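Local coordinates for crystal protein (Bacillus thuringiensis serovar dakota, PDB 2ZTB), which is a proteolytically activated toxin that recognizes cancer cells and, as in related aerolysin-type toxins, probably kills them by forming pores in the membrane, at residues 59-70 against 184-195; 93-101 against 159-167. All coordinates share one frame; numbering follows the deposited sequence.

Contact 1 (59-70 against 184-195); sequences YYCYKNVGTVQY and DFSAPITVDGYF
Tyr62 and Asp192 face each other as a hydrogen-bonded pair where strands 61-65 and 184-192 run antiparallel, their axes 4.6 Å apart at closest and inclined at 166°. The hydrogen bond from Tyr62 N to Asp192 O (2.9 Å) is nearly straight. The ladder runs on to Gly66 N and Pro188 O, breaks around Thr67, and resumes one residue out of step with the pair Gln69-Ser186. At the other end Gly193 turns the corner; its backbone angles and closeness to Cys61 suit a residue without a side chain. Beyond it Tyr59 sends its CD2 edge over one face of the Tyr194 ring, 3.5 Å from Tyr194 CG, a T-shaped pair with planes at 86°. A water donates to both Tyr59 O and Tyr194 O. Val65 holds CG1 anti to its N (chi1 -177°), against Ala187 CB, and turns CG2 to Ile189 CD1 (3.8 Å); between the ladders Val68 CG1 lies 3.6 Å from Phe185 CB. Asp192 OD2 forms a salt bridge with Arg5, whose guanidinium also makes a cation-pi contact with the Tyr62 ring. Long antiparallel strands running through an elongated molecule are consistent with the aerolysin-type fold.

Contact 2 (93-101 against 159-167); sequences NEPFTTTIT and SVTVTVPAQ
Phe96 and Val164 form the first of three hydrogen-bonded pairs along strands 96-101 and 159-164, which run antiparallel with their axes at 155°. Each pair is closed by two backbone bonds, continuing through Thr98-Val162 to Ile100-Val160. The bond from Val162 N to Thr98 O measures 2.9 Å; that from Phe96 N to Val164 O stretches to 3.3 Å near the end of the ladder. In the non-hydrogen-bonded pairs between them the backbones draw together, and Thr97 CA comes within 3.1 Å of Val162 O in a CA-H...O contact.

Hydroxyl and methyl groups dominate the face that carries Thr97, Thr99, Thr161, Thr163 and Ser159. Thr99 and Thr161 each hold OG1 beside their own backbone N (chi1 -52° and -62°), and from there Thr99 OG1 and Thr161 OG1 meet across the strands in a hydrogen bond of 2.8 Å. Thr97 packs beside Thr163, but it is modelled off a staggered position, and the placing of its branches is doubtful.

Apolar contacts prevail on the other face. Val164 lays CG1 over one face of the Phe96 ring, 3.7 Å from its centroid, a CH-pi contact made mainly with the CE2-CZ side. In the ring's own plane, Thr98 CG2 of the same strand sits at its edge. Ile100 and Val160 run alongside each other in the same direction, with CG1 of Ile100 3.8 Å from CG1 of Val160.

Asn90 ND2 bonds to both Glu94 O and Val164 O, tying the two segments together where one strand begins and the other finishes. The face bearing Phe96, Thr98 and Ile100 is covered by Leu88 of strand 61-90, against Thr98, Ile100 and Val162, and by Ile172 of strand 168-199, against Ile100, Val160 and Val162; Val160 also touches Thr240 and Val242 of strand 223-247.

Overall arrangement
Contact 1 and contact 2 lie on opposite sides of the chain's centre, about 66 Å apart between their centres and about 37 Å between nearest atoms, so neither touches the other. They are nevertheless connected through the same extended antiparallel sheet: strand 61-90 leads from 59-70 to the strand beginning at 96, and strand 147-164 is followed by strand 168-199, which carries 184-195. Contact 2 is thus nested within the chain excursion closed by contact 1. Contact 1, its centre about 16 Å from the chain centre, is partly buried, whereas contact 2, its centre about 51 Å out, is largely surface. A glycerol, probably from crystallisation, lies about 3 Å from the Tyr59 side chain.

Contact 1 (59-70 against 184-195)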
loop_
_atom_site.group_PDB
_atom_site.type_symbol
_atom_site.label_atom_id
_atom_site.label_comp_id
_atom_site.label_asym_id
_atom_site.label_seq_id
_atom_site.Cartn_x
_atom_site.Cartn_y
_atom_site.Cartn_z
ATOM N N TYR A 59 5.382 13.942 29.012
ATOM C CA TYR A 59 6.448 13.651 28.053
ATOM C C TYR A 59 6.011 12.500 27.153
ATOM O O TYR A 59 5.944 11.356 27.596
ATOM C CB TYR A 59 7.731 13.264 28.788
ATOM C CG TYR A 59 8.452 14.419 29.428
ATOM C CD1 TYR A 59 8.081 14.894 30.699
ATOM C CD2 TYR A 59 9.520 15.032 28.771
ATOM C CE1 TYR A 59 8.750 15.970 31.290
ATOM C CE2 TYR A 59 10.202 16.098 29.355
ATOM C CZ TYR A 59 9.813 16.562 30.610
ATOM O OH TYR A 59 10.504 17.607 31.171
ATOM N N TYR A 60 5.687 12.817 25.901
ATOM C CA TYR A 60 5.167 11.827 24.960
ATOM C C TYR A 60 6.155 11.528 23.846
ATOM O O TYR A 60 7.179 12.200 23.716
ATOM C CB TYR A 60 3.808 12.269 24.396
ATOM C CG TYR A 60 2.740 12.324 25.457
ATOM C CD1 TYR A 60 2.377 13.544 26.054
ATOM C CD2 TYR A 60 2.123 11.156 25.899
ATOM C CE1 TYR A 60 1.410 13.593 27.045
ATOM C CE2 TYR A 60 1.164 11.190 26.882
ATOM C CZ TYR A 60 0.809 12.409 27.456
ATOM O OH TYR A 60 -0.155 12.425 28.432
ATOM N N CYS A 61 5.848 10.504 23.057
ATOM C CA CYS A 61 6.727 10.065 21.980
ATOM C C CYS A 61 5.901 9.500 20.824
ATOM O O CYS A 61 5.047 8.625 21.017
ATOM C CB CYS A 61 7.739 9.040 22.501
ATOM S SG CYS A 61 8.947 8.492 21.313
ATOM N N TYR A 62 6.176 10.016 19.630
ATOM C CA TYR A 62 5.347 9.771 18.460
ATOM C C TYR A 62 6.157 9.209 17.322
ATOM O O TYR A 62 7.325 9.542 17.161
ATOM C CB TYR A 62 4.685 11.066 17.975
ATOM C CG TYR A 62 3.925 11.833 19.029
ATOM C CD1 TYR A 62 4.547 12.850 19.766
ATOM C CD2 TYR A 62 2.585 11.557 19.291
ATOM C CE1 TYR A 62 3.855 13.568 20.739
ATOM C CE2 TYR A 62 1.878 12.282 20.263
ATOM C CZ TYR A 62 2.520 13.277 20.978
ATOM O OH TYR A 62 1.820 13.992 21.937
ATOM N N LYS A 63 5.519 8.329 16.557
ATOM C CA LYS A 63 5.971 7.926 15.235
ATOM C C LYS A 63 5.116 8.679 14.199
ATOM O O LYS A 63 3.936 8.975 14.437
ATOM C CB LYS A 63 5.861 6.406 15.062
ATOM C CG LYS A 63 4.510 5.789 15.439
ATOM C CD LYS A 63 4.469 4.328 14.986
ATOM C CE LYS A 63 3.096 3.717 15.113
ATOM N NZ LYS A 63 2.620 3.426 16.495
ATOM N N ASN A 64 5.742 9.015 13.072
ATOM C CA ASN A 64 5.156 9.880 12.059
ATOM C C ASN A 64 5.442 9.300 10.685
ATOM O O ASN A 64 6.512 8.749 10.458
ATOM C CB ASN A 64 5.777 11.285 12.092
ATOM C CG ASN A 64 5.769 11.921 13.477
ATOM O OD1 ASN A 64 6.659 11.678 14.302
ATOM N ND2 ASN A 64 4.783 12.755 13.725
ATOM N N VAL A 65 4.491 9.465 9.770
ATOM C CA VAL A 65 4.713 9.204 8.353
ATOM C C VAL A 65 4.806 10.570 7.686
ATOM O O VAL A 65 3.985 11.449 7.936
ATOM C CB VAL A 65 3.571 8.339 7.732
ATOM C CG1 VAL A 65 3.846 8.019 6.263
ATOM C CG2 VAL A 65 3.370 7.044 8.530
ATOM N N GLY A 66 5.837 10.769 6.877
ATOM C CA GLY A 66 5.994 12.027 6.158
ATOM C C GLY A 66 5.229 11.979 4.845
ATOM O O GLY A 66 4.352 11.130 4.640
ATOM N N THR A 67 5.575 12.890 3.947
ATOM C CA THR A 67 4.910 13.016 2.667
ATOM C C THR A 67 5.309 11.843 1.787
ATOM O O THR A 67 6.498 11.523 1.662
ATOM C CB THR A 67 5.281 14.352 1.995
ATOM O OG1 THR A 67 5.149 15.407 2.957
ATOM C CG2 THR A 67 4.383 14.645 0.800
ATOM N N VAL A 68 4.288 11.207 1.208
ATOM C CA VAL A 68 4.429 10.102 0.277
ATOM C C VAL A 68 4.960 10.613 -1.059
ATOM O O VAL A 68 4.384 11.531 -1.639
ATOM C CB VAL A 68 3.057 9.390 0.058
ATOM C CG1 VAL A 68 3.186 8.217 -0.934
ATOM C CG2 VAL A 68 2.480 8.901 1.390
ATOM N N GLN A 69 6.067 10.043 -1.532
ATOM C CA GLN A 69 6.575 10.361 -2.867
ATOM C C GLN A 69 6.337 9.178 -3.784
ATOM O O GLN A 69 6.598 8.037 -3.405
ATOM C CB GLN A 69 8.064 10.716 -2.850
ATOM C CG GLN A 69 8.502 11.694 -1.740
ATOM C CD GLN A 69 8.147 13.155 -2.007
ATOM O OE1 GLN A 69 8.255 13.995 -1.108
ATOM N NE2 GLN A 69 7.739 13.467 -3.235
ATOM N N TYR A 70 5.836 9.457 -4.981
ATOM C CA TYR A 70 5.508 8.429 -5.962
ATOM C C TYR A 70 6.535 8.403 -7.083
ATOM O O TYR A 70 7.063 9.442 -7.487
ATOM C CB TYR A 70 4.126 8.687 -6.565
ATOM C CG TYR A 70 2.979 8.660 -5.581
ATOM C CD1 TYR A 70 2.681 9.776 -4.787
ATOM C CD2 TYR A 70 2.185 7.524 -5.449
ATOM C CE1 TYR A 70 1.624 9.752 -3.885
ATOM C CE2 TYR A 70 1.131 7.489 -4.552
ATOM C CZ TYR A 70 0.854 8.602 -3.781
ATOM O OH TYR A 70 -0.201 8.565 -2.907
ATOM N N ASP A 184 5.580 2.951 -7.668
ATOM C CA ASP A 184 6.095 2.756 -6.312
ATOM C C ASP A 184 5.959 4.032 -5.509
ATOM O O ASP A 184 6.002 5.143 -6.057
ATOM C CB ASP A 184 7.566 2.331 -6.328
ATOM C CG ASP A 184 7.758 0.938 -6.875
ATOM O OD1 ASP A 184 6.832 0.114 -6.749
ATOM O OD2 ASP A 184 8.831 0.668 -7.437
ATOM N N PHE A 185 5.793 3.879 -4.204
ATOM C CA PHE A 185 5.817 5.038 -3.321
ATOM C C PHE A 185 6.626 4.762 -2.054
ATOM O O PHE A 185 6.894 3.616 -1.706
ATOM C CB PHE A 185 4.393 5.545 -3.016
ATOM C CG PHE A 185 3.499 4.530 -2.346
ATOM C CD1 PHE A 185 3.571 4.312 -0.957
ATOM C CD2 PHE A 185 2.564 3.810 -3.090
ATOM C CE1 PHE A 185 2.733 3.377 -0.327
ATOM C CE2 PHE A 185 1.718 2.865 -2.472
ATOM C CZ PHE A 185 1.808 2.645 -1.082
ATOM N N SER A 186 7.069 5.827 -1.405
ATOM C CA SER A 186 7.762 5.713 -0.127
ATOM C C SER A 186 7.481 6.972 0.668
ATOM O O SER A 186 7.023 7.968 0.116
ATOM C CB SER A 186 9.268 5.490 -0.311
ATOM O OG SER A 186 9.873 6.560 -1.009
ATOM N N ALA A 187 7.708 6.891 1.973
ATOM C CA ALA A 187 7.586 8.019 2.881
ATOM C C ALA A 187 8.552 7.771 4.041
ATOM O O ALA A 187 8.708 6.627 4.481
ATOM C CB ALA A 187 6.166 8.134 3.397
ATOM N N PRO A 188 9.216 8.836 4.527
ATOM C CA PRO A 188 10.034 8.680 5.729
ATOM C C PRO A 188 9.149 8.461 6.963
ATOM O O PRO A 188 8.080 9.073 7.086
ATOM C CB PRO A 188 10.771 10.017 5.825
ATOM C CG PRO A 188 9.858 11.004 5.100
ATOM C CD PRO A 188 9.244 10.217 3.993
ATOM N N ILE A 189 9.572 7.550 7.830
ATOM C CA ILE A 189 9.013 7.430 9.171
ATOM C C ILE A 189 9.977 8.125 10.136
ATOM O O ILE A 189 11.193 7.898 10.072
ATOM C CB ILE A 189 8.887 5.948 9.629
ATOM C CG1 ILE A 189 8.141 5.072 8.585
ATOM C CG2 ILE A 189 8.314 5.864 11.056
ATOM C CD1 ILE A 189 6.664 5.232 8.587
ATOM N N THR A 190 9.446 8.948 11.034
ATOM C CA THR A 190 10.288 9.639 12.015
ATOM C C THR A 190 9.718 9.540 13.423
ATOM O O THR A 190 8.502 9.603 13.620
ATOM C CB THR A 190 10.505 11.126 11.676
ATOM O OG1 THR A 190 9.247 11.810 11.712
ATOM C CG2 THR A 190 11.163 11.299 10.299
ATOM N N VAL A 191 10.609 9.379 14.398
ATOM C CA VAL A 191 10.209 9.353 15.800
ATOM C C VAL A 191 10.733 10.610 16.523
ATOM O O VAL A 191 11.890 10.995 16.361
ATOM C CB VAL A 191 10.645 8.022 16.497
ATOM C CG1 VAL A 191 10.618 8.157 18.009
ATOM C CG2 VAL A 191 9.744 6.870 16.050
ATOM N N ASP A 192 9.858 11.255 17.289
ATOM C CA ASP A 192 10.237 12.403 18.105
ATOM C C ASP A 192 9.522 12.341 19.444
ATOM O O ASP A 192 8.404 11.822 19.524
ATOM C CB ASP A 192 9.939 13.732 17.387
ATOM C CG ASP A 192 8.467 13.912 17.067
ATOM O OD1 ASP A 192 7.764 14.525 17.903
ATOM O OD2 ASP A 192 8.015 13.438 15.985
ATOM N N GLY A 193 10.165 12.870 20.487
ATOM C CA GLY A 193 9.595 12.841 21.835
ATOM C C GLY A 193 10.492 12.145 22.841
ATOM O O GLY A 193 11.699 12.066 22.642
ATOM N N TYR A 194 9.903 11.612 23.910
ATOM C CA TYR A 194 10.679 11.234 25.096
ATOM C C TYR A 194 10.367 9.855 25.651
ATOM O O TYR A 194 9.270 9.320 25.440
ATOM C CB TYR A 194 10.500 12.284 26.214
ATOM C CG TYR A 194 10.816 13.700 25.778
ATOM C CD1 TYR A 194 9.864 14.465 25.092
ATOM C CD2 TYR A 194 12.060 14.279 26.049
ATOM C CE1 TYR A 194 10.139 15.751 24.665
ATOM C CE2 TYR A 194 12.347 15.591 25.638
ATOM C CZ TYR A 194 11.377 16.309 24.936
ATOM O OH TYR A 194 11.622 17.597 24.517
ATOM N N PHE A 195 11.363 9.295 26.345
ATOM C CA PHE A 195 11.193 8.160 27.246
ATOM C C PHE A 195 11.444 8.613 28.690
ATOM O O PHE A 195 12.163 9.597 28.935
ATOM C CB PHE A 195 12.183 7.062 26.914
ATOM C CG PHE A 195 11.820 6.233 25.708
ATOM C CD1 PHE A 195 11.992 6.729 24.426
ATOM C CD2 PHE A 195 11.370 4.931 25.865
ATOM C CE1 PHE A 195 11.673 5.958 23.316
ATOM C CE2 PHE A 195 11.063 4.150 24.764
ATOM C CZ PHE A 195 11.219 4.660 23.484
HETATM O O HOH W 1 6.691 8.883 26.440
HETATM O O HOH W 2 9.504 6.514 -3.974
#

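Contact 2 (93-101 against 159-167)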
loop_
_atom_site.group_PDB
_atom_site.type_symbol
_atom_site.label_atom_id
_atom_site.label_comp_id
_atom_site.label_asym_id
_atom_site.label_seq_id
_atom_site.Cartn_x
_atom_site.Cartn_y
_atom_site.Cartn_z
ATOM N N ASN A 93 -26.821 -22.136 -49.898
ATOM C CA ASN A 93 -26.054 -22.054 -51.141
ATOM C C ASN A 93 -25.818 -20.612 -51.595
ATOM O O ASN A 93 -25.107 -20.369 -52.580
ATOM C CB ASN A 93 -26.748 -22.857 -52.249
ATOM C CG ASN A 93 -26.957 -24.320 -51.873
ATOM O OD1 ASN A 93 -26.658 -24.740 -50.754
ATOM N ND2 ASN A 93 -27.474 -25.099 -52.814
ATOM N N GLU A 94 -26.426 -19.668 -50.875
ATOM C CA GLU A 94 -26.290 -18.240 -51.158
ATOM C C GLU A 94 -25.596 -17.531 -49.990
ATOM O O GLU A 94 -25.889 -17.822 -48.825
ATOM C CB GLU A 94 -27.662 -17.591 -51.411
ATOM C CG GLU A 94 -28.479 -18.196 -52.557
ATOM C CD GLU A 94 -28.043 -17.724 -53.946
ATOM O OE1 GLU A 94 -27.201 -16.800 -54.050
ATOM O OE2 GLU A 94 -28.557 -18.282 -54.947
ATOM N N PRO A 95 -24.670 -16.601 -50.302
ATOM C CA PRO A 95 -24.090 -15.745 -49.277
ATOM C C PRO A 95 -25.160 -14.866 -48.626
ATOM O O PRO A 95 -26.165 -14.544 -49.269
ATOM C CB PRO A 95 -23.093 -14.879 -50.065
ATOM C CG PRO A 95 -23.562 -14.928 -51.477
ATOM C CD PRO A 95 -24.112 -16.306 -51.638
ATOM N N PHE A 96 -24.964 -14.518 -47.355
ATOM C CA PHE A 96 -25.789 -13.492 -46.726
ATOM C C PHE A 96 -24.934 -12.467 -45.971
ATOM O O PHE A 96 -23.834 -12.780 -45.503
ATOM C CB PHE A 96 -26.897 -14.102 -45.843
ATOM C CG PHE A 96 -26.405 -14.732 -44.559
ATOM C CD1 PHE A 96 -26.364 -16.121 -44.425
ATOM C CD2 PHE A 96 -26.018 -13.942 -43.471
ATOM C CE1 PHE A 96 -25.925 -16.715 -43.242
ATOM C CE2 PHE A 96 -25.574 -14.518 -42.281
ATOM C CZ PHE A 96 -25.527 -15.912 -42.163
ATOM N N THR A 97 -25.416 -11.232 -45.902
ATOM C CA THR A 97 -24.784 -10.250 -45.045
ATOM C C THR A 97 -25.724 -9.885 -43.903
ATOM O O THR A 97 -26.948 -9.814 -44.081
ATOM C CB THR A 97 -24.203 -8.995 -45.795
ATOM O OG1 THR A 97 -24.890 -7.793 -45.412
ATOM C CG2 THR A 97 -24.215 -9.176 -47.277
ATOM N N THR A 98 -25.136 -9.689 -42.725
ATOM C CA THR A 98 -25.904 -9.456 -41.513
ATOM C C THR A 98 -25.152 -8.557 -40.527
ATOM O O THR A 98 -23.923 -8.557 -40.482
ATOM C CB THR A 98 -26.323 -10.792 -40.847
ATOM O OG1 THR A 98 -27.287 -10.535 -39.825
ATOM C CG2 THR A 98 -25.122 -11.523 -40.248
ATOM N N THR A 99 -25.909 -7.778 -39.765
ATOM C CA THR A 99 -25.349 -6.932 -38.733
ATOM C C THR A 99 -25.552 -7.600 -37.373
ATOM O O THR A 99 -26.678 -7.872 -36.954
ATOM C CB THR A 99 -25.947 -5.506 -38.766
ATOM O OG1 THR A 99 -25.829 -4.974 -40.093
ATOM C CG2 THR A 99 -25.209 -4.586 -37.804
ATOM N N ILE A 100 -24.442 -7.895 -36.709
ATOM C CA ILE A 100 -24.482 -8.505 -35.390
ATOM C C ILE A 100 -23.855 -7.579 -34.354
ATOM O O ILE A 100 -23.162 -6.623 -34.704
ATOM C CB ILE A 100 -23.808 -9.911 -35.361
ATOM C CG1 ILE A 100 -22.302 -9.811 -35.654
ATOM C CG2 ILE A 100 -24.541 -10.898 -36.318
ATOM C CD1 ILE A 100 -21.458 -10.874 -34.960
ATOM N N THR A 101 -24.146 -7.862 -33.088
ATOM C CA THR A 101 -23.527 -7.203 -31.966
ATOM C C THR A 101 -22.690 -8.225 -31.191
ATOM O O THR A 101 -23.179 -9.281 -30.820
ATOM C CB THR A 101 -24.584 -6.542 -31.045
ATOM O OG1 THR A 101 -25.294 -5.534 -31.780
ATOM C CG2 THR A 101 -23.922 -5.904 -29.831
ATOM N N SER A 159 -21.375 -3.268 -32.820
ATOM C CA SER A 159 -22.109 -3.770 -33.978
ATOM C C SER A 159 -21.130 -3.899 -35.137
ATOM O O SER A 159 -20.173 -3.126 -35.238
ATOM C CB SER A 159 -23.275 -2.854 -34.362
ATOM O OG SER A 159 -22.823 -1.569 -34.735
ATOM N N VAL A 160 -21.344 -4.900 -35.976
ATOM C CA VAL A 160 -20.494 -5.139 -37.137
ATOM C C VAL A 160 -21.312 -5.814 -38.249
ATOM O O VAL A 160 -22.136 -6.690 -37.990
ATOM C CB VAL A 160 -19.181 -5.917 -36.754
ATOM C CG1 VAL A 160 -19.483 -7.278 -36.148
ATOM C CG2 VAL A 160 -18.225 -6.045 -37.936
ATOM N N THR A 161 -21.108 -5.351 -39.481
ATOM C CA THR A 161 -21.794 -5.891 -40.643
ATOM C C THR A 161 -20.857 -6.837 -41.386
ATOM O O THR A 161 -19.751 -6.454 -41.769
ATOM C CB THR A 161 -22.318 -4.752 -41.540
ATOM O OG1 THR A 161 -23.264 -3.979 -40.790
ATOM C CG2 THR A 161 -22.995 -5.286 -42.810
ATOM N N VAL A 162 -21.296 -8.080 -41.558
ATOM C CA VAL A 162 -20.444 -9.102 -42.173
ATOM C C VAL A 162 -21.153 -9.943 -43.238
ATOM O O VAL A 162 -22.333 -10.302 -43.100
ATOM C CB VAL A 162 -19.608 -9.952 -41.098
ATOM C CG1 VAL A 162 -20.107 -9.736 -39.673
ATOM C CG2 VAL A 162 -19.514 -11.440 -41.452
ATOM N N THR A 163 -20.435 -10.209 -44.324
ATOM C CA THR A 163 -20.907 -11.109 -45.377
ATOM C C THR A 163 -20.241 -12.462 -45.183
ATOM O O THR A 163 -19.012 -12.552 -45.067
ATOM C CB THR A 163 -20.570 -10.575 -46.787
ATOM O OG1 THR A 163 -21.081 -9.244 -46.934
ATOM C CG2 THR A 163 -21.175 -11.477 -47.884
ATOM N N VAL A 164 -21.049 -13.512 -45.116
ATOM C CA VAL A 164 -20.497 -14.863 -45.053
ATOM C C VAL A 164 -20.861 -15.617 -46.339
ATOM O O VAL A 164 -22.049 -15.777 -46.658
ATOM C CB VAL A 164 -20.809 -15.621 -43.699
ATOM C CG1 VAL A 164 -22.285 -15.570 -43.344
ATOM C CG2 VAL A 164 -20.285 -17.061 -43.729
ATOM N N PRO A 165 -19.828 -16.006 -47.119
ATOM C CA PRO A 165 -20.001 -16.715 -48.389
ATOM C C PRO A 165 -20.773 -18.032 -48.260
ATOM O O PRO A 165 -21.024 -18.511 -47.142
ATOM C CB PRO A 165 -18.563 -16.966 -48.872
ATOM C CG PRO A 165 -17.677 -16.643 -47.744
ATOM C CD PRO A 165 -18.409 -15.727 -46.827
ATOM N N ALA A 166 -21.115 -18.598 -49.419
ATOM C CA ALA A 166 -22.033 -19.731 -49.564
ATOM C C ALA A 166 -21.941 -20.812 -48.483
ATOM O O ALA A 166 -22.820 -20.909 -47.629
ATOM C CB ALA A 166 -21.907 -20.342 -50.970
ATOM N N GLN A 167 -20.886 -21.618 -48.515
ATOM C CA GLN A 167 -20.810 -22.794 -47.641
ATOM C C GLN A 167 -19.660 -22.658 -46.681
ATOM O O GLN A 167 -18.651 -23.357 -46.798
ATOM C CB GLN A 167 -20.681 -24.095 -48.454
ATOM C CG GLN A 167 -21.970 -24.554 -49.132
ATOM C CD GLN A 167 -23.087 -24.907 -48.148
ATOM O OE1 GLN A 167 -24.258 -24.639 -48.417
ATOM N NE2 GLN A 167 -22.730 -25.517 -47.015
#